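Local coordinates for protein putative fimbrium anchoring subunit Fim4B (Bacteroides ovatus, PDB 5CAG) that probably serves as the subunit that anchors a fimbrium to the outer membrane of this gut bacterium, at residues 119-124 against 171-176; 177-182 against 206-211. All blocks are in the same frame, centred on the assembly; numbering follows the deposited sequence.

Interaction 1: 119-124 against 171-176; sequences VLNIDE and DCYCIG
V119 puts CG1 opposite its own backbone nitrogen (chi1 167°), and I175 does the same with CG2, which sends the two methyl branches slanting across each other to meet at 3.7 Å from V119 CG1 to I175 CG2. The same V119 branch also reaches the Y173 ring. It comes up at the edge, near the ring plane, with V119 CG1 lying 4.1 Å from Y173 CE2, while the two side chains approach from opposite directions.

Two residues along the strand, N121 tucks CG between its backbone N and carbonyl carbon (chi1 69°), which lays the amide against the turn that follows C174. N121 CG sits 3.2 Å from I175 O. The amide oxygen gains nothing from that carbonyl, since both are acceptors; its partner is the ammonium group of K209, and ND2 is bonded to the Y89 hydroxyl. Partners at both ends would hold this buried amide in one orientation. Y89 also bonds D123 OD1, and the other carboxylate oxygen of D123 pairs with R216. The OD1 end of D123 comes nearer the turn, 3.7 Å from G176 O.

V72 and A94 pack on I175, and V143 on Y173, which extends the apolar patch over the strands beside both segments. Strand 118-127 of the main body of strands thus presents V119 and N121 to Y173 and to the turn at 175-176 of the small antiparallel sheet, an arrangement consistent with the transthyretin-like beta sandwich of the clan to which this family belongs.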
# COMPACT_ATOMS: atom_id res chain seq x y z
N VAL A 119 4.38 -6.62 4.65
CA VAL A 119 5.36 -5.98 5.50
C VAL A 119 5.40 -6.64 6.88
O VAL A 119 4.38 -7.09 7.40
CB VAL A 119 5.07 -4.44 5.61
CG1 VAL A 119 5.87 -3.76 6.73
CG2 VAL A 119 5.34 -3.74 4.29
N LEU A 120 6.61 -6.65 7.44
CA LEU A 120 6.94 -6.96 8.82
C LEU A 120 7.87 -5.86 9.31
O LEU A 120 8.88 -5.58 8.65
CB LEU A 120 7.55 -8.34 9.04
CG LEU A 120 8.15 -8.55 10.44
CD1 LEU A 120 7.08 -8.62 11.50
CD2 LEU A 120 9.04 -9.74 10.48
N ASN A 121 7.52 -5.21 10.43
CA ASN A 121 8.41 -4.20 11.00
C ASN A 121 8.46 -4.36 12.51
O ASN A 121 7.41 -4.37 13.18
CB ASN A 121 8.05 -2.78 10.58
CG ASN A 121 6.77 -2.24 11.13
OD1 ASN A 121 5.67 -2.59 10.68
ND2 ASN A 121 6.91 -1.36 12.10
N ILE A 122 9.69 -4.60 13.02
CA ILE A 122 9.98 -4.78 14.45
C ILE A 122 10.73 -3.54 14.89
O ILE A 122 11.76 -3.23 14.28
CB ILE A 122 10.81 -6.08 14.68
CG1 ILE A 122 10.10 -7.31 14.12
CG2 ILE A 122 11.14 -6.25 16.15
CD1 ILE A 122 11.02 -8.46 13.74
N ASP A 123 10.19 -2.78 15.87
CA ASP A 123 10.85 -1.56 16.33
C ASP A 123 12.17 -1.89 17.04
O ASP A 123 13.14 -1.14 16.88
CB ASP A 123 9.95 -0.72 17.24
CG ASP A 123 8.79 0.00 16.58
OD1 ASP A 123 8.82 0.19 15.32
OD2 ASP A 123 7.88 0.44 17.31
N GLU A 124 12.22 -3.00 17.82
CA GLU A 124 13.45 -3.39 18.49
C GLU A 124 13.59 -4.91 18.62
O GLU A 124 12.72 -5.57 19.20
CB GLU A 124 13.62 -2.75 19.88
CG GLU A 124 15.08 -2.77 20.29
CD GLU A 124 15.39 -2.34 21.71
OE1 GLU A 124 15.16 -1.16 22.05
OE2 GLU A 124 15.94 -3.18 22.45
N ASP A 171 -2.29 6.42 0.48
CA ASP A 171 -1.70 6.11 -0.82
C ASP A 171 -0.20 5.86 -0.66
O ASP A 171 0.49 5.53 -1.63
CB ASP A 171 -1.99 7.25 -1.83
CG ASP A 171 -1.59 8.62 -1.34
OD1 ASP A 171 -0.40 8.96 -1.46
OD2 ASP A 171 -2.49 9.36 -0.84
N CYS A 172 0.28 6.01 0.59
CA CYS A 172 1.65 5.78 1.04
C CYS A 172 1.66 4.98 2.32
O CYS A 172 0.72 5.08 3.10
CB CYS A 172 2.37 7.09 1.22
SG CYS A 172 2.65 7.96 -0.31
N TYR A 173 2.72 4.21 2.55
CA TYR A 173 2.81 3.43 3.77
C TYR A 173 4.22 3.54 4.31
O TYR A 173 5.18 3.26 3.59
CB TYR A 173 2.37 1.96 3.54
CG TYR A 173 2.36 1.10 4.78
CD1 TYR A 173 1.28 1.12 5.67
CD2 TYR A 173 3.40 0.22 5.05
CE1 TYR A 173 1.26 0.31 6.81
CE2 TYR A 173 3.40 -0.59 6.19
CZ TYR A 173 2.32 -0.55 7.07
OH TYR A 173 2.37 -1.35 8.20
N CYS A 174 4.35 4.07 5.56
CA CYS A 174 5.62 4.20 6.26
C CYS A 174 5.88 2.86 6.83
O CYS A 174 5.18 2.45 7.76
CB CYS A 174 5.55 5.29 7.32
SG CYS A 174 5.70 6.98 6.67
N ILE A 175 6.78 2.10 6.18
CA ILE A 175 7.11 0.72 6.54
C ILE A 175 7.67 0.65 7.97
O ILE A 175 7.18 -0.15 8.75
CB ILE A 175 8.05 0.08 5.49
CG1 ILE A 175 7.32 -0.06 4.14
CG2 ILE A 175 8.56 -1.27 5.97
CD1 ILE A 175 8.17 -0.23 2.97
N GLY A 176 8.63 1.50 8.31
CA GLY A 176 9.17 1.51 9.66
C GLY A 176 8.20 1.99 10.73
O GLY A 176 8.23 1.51 11.87

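Interaction 2: 177-182 against 206-211; sequences KGRGVC and KQVKEM. With SO4 (sulfate ion), chain E.
R179 and V208 run side by side and point the same way, and V208 CG1 touches the arginine twice. It lies 4.0 Å from R179 CG, and then, because the arginine chain is extended from CG to NE, it also sits over the centre of the guanidinium, 4.1 Å above the plane of that group. One face of the flat group thus rests on a methyl, while a sulfate, probably from the crystallisation liquor, approaches at its edge. The bond from R179 NH1 to O1 of the sulfate is weak at 3.3 Å; S218 holds the same ion.

Behind these side chains the backbones form a single antiparallel bridge, with R179 and V208 as a non-hydrogen-bonded pair. K209 N gives its hydrogen to G178 O at 3.0 Å. On the far side of the pair G180 N bonds Q207 O at 2.8 Å. The loop comes close at both glycines: K206 O lies 3.4 Å from G180 CA, and the CB of K209 rests against G178 O. From there the K209 chain leads away from the strand. The long K206 chain does likewise, its NZ pairing with E141 and, through a weak bond, with E210.

G178, at positive phi, and R179 together face C174 in a G1 bulge where strand 179-181 begins. That strand is an outermost one of a four-stranded antiparallel sheet, beside 172-174, and the loop between strands 197-205 and 232-239 runs along its other edge.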
# COMPACT_ATOMS: atom_id res chain seq x y z
N LYS A 177 7.33 2.96 10.37
CA LYS A 177 6.36 3.55 11.30
C LYS A 177 5.12 2.66 11.46
O LYS A 177 4.43 2.77 12.48
CB LYS A 177 5.96 4.99 10.86
CG LYS A 177 7.08 6.08 10.81
CD LYS A 177 7.54 6.62 12.21
CE LYS A 177 6.59 7.59 12.91
NZ LYS A 177 6.96 7.83 14.34
N GLY A 178 4.87 1.78 10.48
CA GLY A 178 3.73 0.85 10.47
C GLY A 178 2.39 1.54 10.32
O GLY A 178 1.38 1.09 10.86
N ARG A 179 2.38 2.67 9.60
CA ARG A 179 1.21 3.50 9.38
C ARG A 179 1.12 3.92 7.93
O ARG A 179 2.14 4.12 7.28
CB ARG A 179 1.26 4.74 10.28
CG ARG A 179 0.57 4.51 11.61
CD ARG A 179 0.77 5.63 12.62
NE ARG A 179 -0.23 5.55 13.69
CZ ARG A 179 -0.09 4.85 14.81
NH1 ARG A 179 1.02 4.14 15.02
NH2 ARG A 179 -1.05 4.84 15.72
N GLY A 180 -0.11 4.05 7.44
CA GLY A 180 -0.37 4.56 6.11
C GLY A 180 -0.45 6.08 6.19
O GLY A 180 -0.78 6.63 7.24
N VAL A 181 -0.12 6.77 5.10
CA VAL A 181 -0.20 8.23 5.07
C VAL A 181 -0.84 8.68 3.72
O VAL A 181 -0.69 8.02 2.68
CB VAL A 181 1.15 8.93 5.39
CG1 VAL A 181 2.11 8.91 4.22
CG2 VAL A 181 0.93 10.35 5.86
N CYS A 182 -1.62 9.76 3.80
CA CYS A 182 -2.34 10.32 2.68
C CYS A 182 -1.62 11.56 2.16
O CYS A 182 -1.42 12.53 2.90
CB CYS A 182 -3.78 10.64 3.07
SG CYS A 182 -4.76 11.33 1.72
N LYS A 206 -3.33 0.16 4.34
CA LYS A 206 -3.98 0.12 5.66
C LYS A 206 -3.64 1.42 6.40
O LYS A 206 -2.53 1.94 6.24
CB LYS A 206 -3.47 -1.09 6.48
CG LYS A 206 -4.18 -2.39 6.25
CD LYS A 206 -3.70 -3.46 7.24
CE LYS A 206 -4.40 -4.78 7.01
NZ LYS A 206 -3.68 -5.92 7.61
N GLN A 207 -4.58 1.96 7.19
CA GLN A 207 -4.28 3.20 7.93
C GLN A 207 -3.20 2.91 8.97
O GLN A 207 -2.29 3.73 9.19
CB GLN A 207 -5.55 3.75 8.59
CG GLN A 207 -5.55 5.26 8.75
CD GLN A 207 -6.75 5.68 9.55
OE1 GLN A 207 -6.68 5.77 10.78
NE2 GLN A 207 -7.88 5.89 8.89
N VAL A 208 -3.30 1.72 9.60
CA VAL A 208 -2.37 1.21 10.60
C VAL A 208 -2.24 -0.30 10.49
O VAL A 208 -3.25 -1.01 10.33
CB VAL A 208 -2.76 1.57 12.06
CG1 VAL A 208 -1.55 1.40 12.99
CG2 VAL A 208 -3.32 2.97 12.19
N LYS A 209 -0.97 -0.77 10.66
CA LYS A 209 -0.48 -2.13 10.87
C LYS A 209 -1.48 -2.84 11.84
O LYS A 209 -1.91 -2.26 12.85
CB LYS A 209 0.95 -2.00 11.48
CG LYS A 209 1.52 -3.15 12.34
CD LYS A 209 2.98 -2.86 12.84
CE LYS A 209 3.87 -4.08 13.10
NZ LYS A 209 4.34 -4.83 11.86
N GLU A 210 -1.89 -4.05 11.48
CA GLU A 210 -2.83 -4.82 12.28
C GLU A 210 -2.08 -5.94 13.01
O GLU A 210 -2.66 -6.51 13.95
CB GLU A 210 -3.97 -5.37 11.40
CG GLU A 210 -4.98 -4.30 11.00
CD GLU A 210 -6.19 -4.65 10.14
OE1 GLU A 210 -6.28 -5.79 9.63
OE2 GLU A 210 -7.03 -3.74 9.93
N MSE A 211 -0.80 -6.25 12.63
CA MSE A 211 -0.08 -7.33 13.31
C MSE A 211 0.15 -7.01 14.80
O MSE A 211 0.45 -5.86 15.17
CB MSE A 211 1.23 -7.67 12.60
CG MSE A 211 1.95 -8.90 13.17
SE MSE A 211 3.69 -9.22 12.31
CE MSE A 211 3.04 -9.96 10.66
S SO4 E . 1.73 4.16 18.96
O1 SO4 E . 2.20 3.20 17.97
O2 SO4 E . 0.33 3.86 19.33
O3 SO4 E . 2.57 4.10 20.16
O4 SO4 E . 1.80 5.50 18.39

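The two contacts lie about 7 Å apart, centre to centre, and follow one another along the chain: interaction 1 closes at G176, and interaction 2 opens with the next residue. Strands 172-174 and 179-181 form a hairpin that serves both. Its bonds, probably C172 O to V181 N and C174 N to R179 O, make them neighbours in one sheet. Interaction 1 sets Y173 and the hairpin turn against strand 118-127, whereas interaction 2 adds the 206-211 loop to the sheet's edge. K209 joins the two through its bond to N121. The small sheet is therefore tied to the main body of strands at its turn and along its edge strand.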